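Tyrosine--tRNA ligase (PDB 2CYC) catalyses the ATP-dependent attachment of tyrosine to tRNA(Tyr), probably activating the amino acid first as tyrosyl-adenylate and then transferring it to the acceptor end of the tRNA. Local coordinates at residues Ile135-Asn140 and Met171-Ile176. Sequence-based numbering, arbitrary orientation.
Sequences IDISKN and MQVADI. With TYR (tyrosine), chain C.
I137, on helix 128-138, reaches across to helix 164-178 with both branches and meets V173 and A174 there. An anti second torsion (160°) extends CD1 toward the facing helix, where it presses on the backbone at 3.4 Å from A174 CA, tighter than normal van der Waals contact, with A174 CB at 3.7 Å. The other branch, CG2, and CD1 both touch a single methyl of the valine: I137 CG2 lies 3.9 Å from V173 CG1, and the two side chains cross at a slant. The small A174 lets the isoleucine tip come close to the helix backbone, and T133 and V134 of helix 128-138 cover the same alanine. The side chains that meet here are all apolar and buried.

From the same short run of helix 164-178, Q172 and D175 reach the bound tyrosine. A first torsion of -175° swings the Q172 chain away from its own backbone N and lays the amide almost parallel over one face of the ligand ring, CD above CE1 and CD1, with Q172 CG 3.5 Å from CZ of the tyrosine. Its OE1 accepts a hydrogen bond from the ligand amino N (2.9 Å), while NE2 bonds to Q190. Were Q172 cut back to an alanine, the ligand amino group would probably lose this acceptor, Q190 a partner and one ring face its cover. The ligand OH donates to D175 OD2, though the modelled 2.5 Å is doubtfully short; Y130 OH of helix 128-138 is hydrogen-bonded to OD1 and probably helps hold the carboxylate. One helix thus packs against its neighbour through V173 and A174 and contacts the substrate's hydroxyl and amino group through D175 and Q172, as befits the tyrosine pocket of a class I tyrosyl-tRNA synthetase.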
ATOM      1  N   ILE A 135       4.691   2.305  -4.796  1.00 19.27           N
ATOM      2  CA  ILE A 135       3.820   3.460  -5.020  1.00 18.03           C
ATOM      3  C   ILE A 135       3.723   3.782  -6.517  1.00 21.95           C
ATOM      4  O   ILE A 135       2.634   3.976  -7.050  1.00 17.88           O
ATOM      5  CB  ILE A 135       4.350   4.733  -4.311  1.00 20.07           C
ATOM      6  CG1 ILE A 135       4.370   4.533  -2.793  1.00 23.41           C
ATOM      7  CG2 ILE A 135       3.477   5.934  -4.673  1.00 10.75           C
ATOM      8  CD1 ILE A 135       3.026   4.220  -2.208  1.00 25.14           C
ATOM      9  N   ASP A 136       4.876   3.849  -7.178  1.00 16.84           N
ATOM     10  CA  ASP A 136       4.937   4.162  -8.603  1.00 17.50           C
ATOM     11  C   ASP A 136       4.036   3.231  -9.409  1.00 21.20           C
ATOM     12  O   ASP A 136       3.290   3.664 -10.292  1.00 21.65           O
ATOM     13  CB  ASP A 136       6.385   4.048  -9.090  1.00 21.70           C
ATOM     14  CG  ASP A 136       6.560   4.528 -10.519  1.00 28.28           C
ATOM     15  OD1 ASP A 136       5.832   5.460 -10.931  1.00 22.68           O
ATOM     16  OD2 ASP A 136       7.441   3.983 -11.219  1.00 27.08           O
ATOM     17  N   ILE A 137       4.124   1.942  -9.106  1.00 16.09           N
ATOM     18  CA  ILE A 137       3.306   0.944  -9.766  1.00 16.79           C
ATOM     19  C   ILE A 137       1.829   1.164  -9.406  1.00 18.87           C
ATOM     20  O   ILE A 137       0.952   1.141 -10.275  1.00 18.62           O
ATOM     21  CB  ILE A 137       3.731  -0.466  -9.314  1.00 19.02           C
ATOM     22  CG1 ILE A 137       5.089  -0.815  -9.927  1.00 15.87           C
ATOM     23  CG2 ILE A 137       2.656  -1.489  -9.679  1.00 13.09           C
ATOM     24  CD1 ILE A 137       5.827  -1.950  -9.181  1.00 14.19           C
ATOM     25  N   SER A 138       1.563   1.382  -8.123  1.00 16.95           N
ATOM     26  CA  SER A 138       0.195   1.570  -7.655  1.00 19.20           C
ATOM     27  C   SER A 138      -0.519   2.748  -8.299  1.00 21.65           C
ATOM     28  O   SER A 138      -1.749   2.783  -8.333  1.00 21.48           O
ATOM     29  CB  SER A 138       0.182   1.706  -6.138  1.00 20.27           C
ATOM     30  OG  SER A 138       0.582   0.483  -5.552  1.00 20.61           O
ATOM     31  N   LYS A 139       0.251   3.708  -8.800  1.00 15.64           N
ATOM     32  CA  LYS A 139      -0.321   4.866  -9.483  1.00 18.73           C
ATOM     33  C   LYS A 139      -0.866   4.460 -10.853  1.00 21.05           C
ATOM     34  O   LYS A 139      -1.687   5.171 -11.428  1.00 22.14           O
ATOM     35  CB  LYS A 139       0.736   5.946  -9.713  1.00 20.38           C
ATOM     36  CG  LYS A 139       1.045   6.834  -8.537  1.00 26.80           C
ATOM     37  CD  LYS A 139       2.172   7.785  -8.915  1.00 28.09           C
ATOM     38  CE  LYS A 139       1.874   9.211  -8.509  1.00 35.28           C
ATOM     39  NZ  LYS A 139       0.681   9.764  -9.201  1.00 22.17           N
ATOM     40  N   ASN A 140      -0.412   3.319 -11.375  1.00 18.02           N
ATOM     41  CA  ASN A 140      -0.847   2.863 -12.699  1.00 19.74           C
ATOM     42  C   ASN A 140      -1.803   1.688 -12.681  1.00 23.71           C
ATOM     43  O   ASN A 140      -2.026   1.062 -13.712  1.00 26.45           O
ATOM     44  CB  ASN A 140       0.364   2.484 -13.554  1.00 20.15           C
ATOM     45  CG  ASN A 140       1.295   3.654 -13.783  1.00 23.31           C
ATOM     46  OD1 ASN A 140       2.264   3.850 -13.048  1.00 27.54           O
ATOM     47  ND2 ASN A 140       0.996   4.451 -14.796  1.00 23.55           N
ATOM     48  N   MET A 171       3.018  -5.482  -4.165  1.00 19.64           N
ATOM     49  CA  MET A 171       4.355  -5.843  -3.713  1.00 18.89           C
ATOM     50  C   MET A 171       4.920  -6.925  -4.644  1.00 18.06           C
ATOM     51  O   MET A 171       6.113  -6.921  -4.956  1.00 18.08           O
ATOM     52  CB  MET A 171       4.309  -6.379  -2.277  1.00 16.59           C
ATOM     53  CG  MET A 171       4.091  -5.319  -1.207  1.00 15.83           C
ATOM     54  SD  MET A 171       3.683  -6.080   0.386  1.00 19.51           S
ATOM     55  CE  MET A 171       5.226  -6.994   0.733  1.00 15.91           C
ATOM     56  N   GLN A 172       4.065  -7.844  -5.091  1.00 14.55           N
ATOM     57  CA  GLN A 172       4.515  -8.918  -5.976  1.00 19.44           C
ATOM     58  C   GLN A 172       4.985  -8.329  -7.296  1.00 20.60           C
ATOM     59  O   GLN A 172       6.002  -8.764  -7.848  1.00 16.11           O
ATOM     60  CB  GLN A 172       3.400  -9.952  -6.234  1.00 14.77           C
ATOM     61  CG  GLN A 172       3.867 -11.174  -7.078  1.00 12.74           C
ATOM     62  CD  GLN A 172       3.023 -12.427  -6.852  1.00 15.13           C
ATOM     63  OE1 GLN A 172       2.347 -12.545  -5.833  1.00 13.11           O
ATOM     64  NE2 GLN A 172       3.083 -13.381  -7.792  1.00  8.92           N
ATOM     65  N   VAL A 173       4.259  -7.340  -7.806  1.00 13.02           N
ATOM     66  CA  VAL A 173       4.673  -6.718  -9.057  1.00 16.54           C
ATOM     67  C   VAL A 173       5.988  -5.955  -8.854  1.00 17.22           C
ATOM     68  O   VAL A 173       6.903  -6.047  -9.679  1.00 17.66           O
ATOM     69  CB  VAL A 173       3.576  -5.776  -9.590  1.00 17.59           C
ATOM     70  CG1 VAL A 173       4.079  -4.993 -10.786  1.00 10.97           C
ATOM     71  CG2 VAL A 173       2.356  -6.604  -9.984  1.00 14.29           C
ATOM     72  N   ALA A 174       6.083  -5.218  -7.748  1.00 15.83           N
ATOM     73  CA  ALA A 174       7.288  -4.450  -7.419  1.00 16.10           C
ATOM     74  C   ALA A 174       8.504  -5.365  -7.250  1.00 16.49           C
ATOM     75  O   ALA A 174       9.621  -5.014  -7.642  1.00 15.26           O
ATOM     76  CB  ALA A 174       7.056  -3.628  -6.135  1.00 10.45           C
ATOM     77  N   ASP A 175       8.280  -6.541  -6.672  1.00 14.88           N
ATOM     78  CA  ASP A 175       9.356  -7.506  -6.482  1.00 17.49           C
ATOM     79  C   ASP A 175      10.021  -7.805  -7.817  1.00 22.65           C
ATOM     80  O   ASP A 175      11.232  -8.031  -7.887  1.00 14.83           O
ATOM     81  CB  ASP A 175       8.826  -8.829  -5.920  1.00 19.14           C
ATOM     82  CG  ASP A 175       8.286  -8.698  -4.519  1.00 17.71           C
ATOM     83  OD1 ASP A 175       8.692  -7.756  -3.809  1.00 17.86           O
ATOM     84  OD2 ASP A 175       7.471  -9.554  -4.129  1.00 18.01           O
ATOM     85  N   ILE A 176       9.215  -7.828  -8.874  1.00 15.39           N
ATOM     86  CA  ILE A 176       9.737  -8.118 -10.197  1.00 17.66           C
ATOM     87  C   ILE A 176      10.655  -7.009 -10.702  1.00 15.67           C
ATOM     88  O   ILE A 176      11.806  -7.254 -11.080  1.00 17.26           O
ATOM     89  CB  ILE A 176       8.577  -8.343 -11.219  1.00 22.69           C
ATOM     90  CG1 ILE A 176       7.887  -9.683 -10.922  1.00 18.51           C
ATOM     91  CG2 ILE A 176       9.116  -8.295 -12.655  1.00 15.24           C
ATOM     92  CD1 ILE A 176       6.576  -9.905 -11.665  1.00 10.78           C
TER
HETATM   93  N   TYR C 701       1.840 -15.037  -4.451  1.00 14.73           N
HETATM   94  CA  TYR C 701       2.785 -16.194  -4.482  1.00 22.87           C
HETATM   95  C   TYR C 701       2.101 -17.456  -3.961  1.00 25.66           C
HETATM   96  O   TYR C 701       0.971 -17.344  -3.437  1.00 26.49           O
HETATM   97  CB  TYR C 701       4.027 -15.883  -3.632  1.00 14.73           C
HETATM   98  CG  TYR C 701       4.856 -14.732  -4.167  1.00 17.44           C
HETATM   99  CD1 TYR C 701       5.438 -14.794  -5.433  1.00 14.90           C
HETATM  100  CD2 TYR C 701       5.060 -13.577  -3.406  1.00 17.69           C
HETATM  101  CE1 TYR C 701       6.203 -13.726  -5.934  1.00 16.73           C
HETATM  102  CE2 TYR C 701       5.825 -12.516  -3.889  1.00 16.39           C
HETATM  103  CZ  TYR C 701       6.389 -12.591  -5.151  1.00 16.40           C
HETATM  104  OH  TYR C 701       7.136 -11.527  -5.627  1.00 16.00           O
HETATM  105  OXT TYR C 701       2.704 -18.541  -4.078  1.00 26.11           O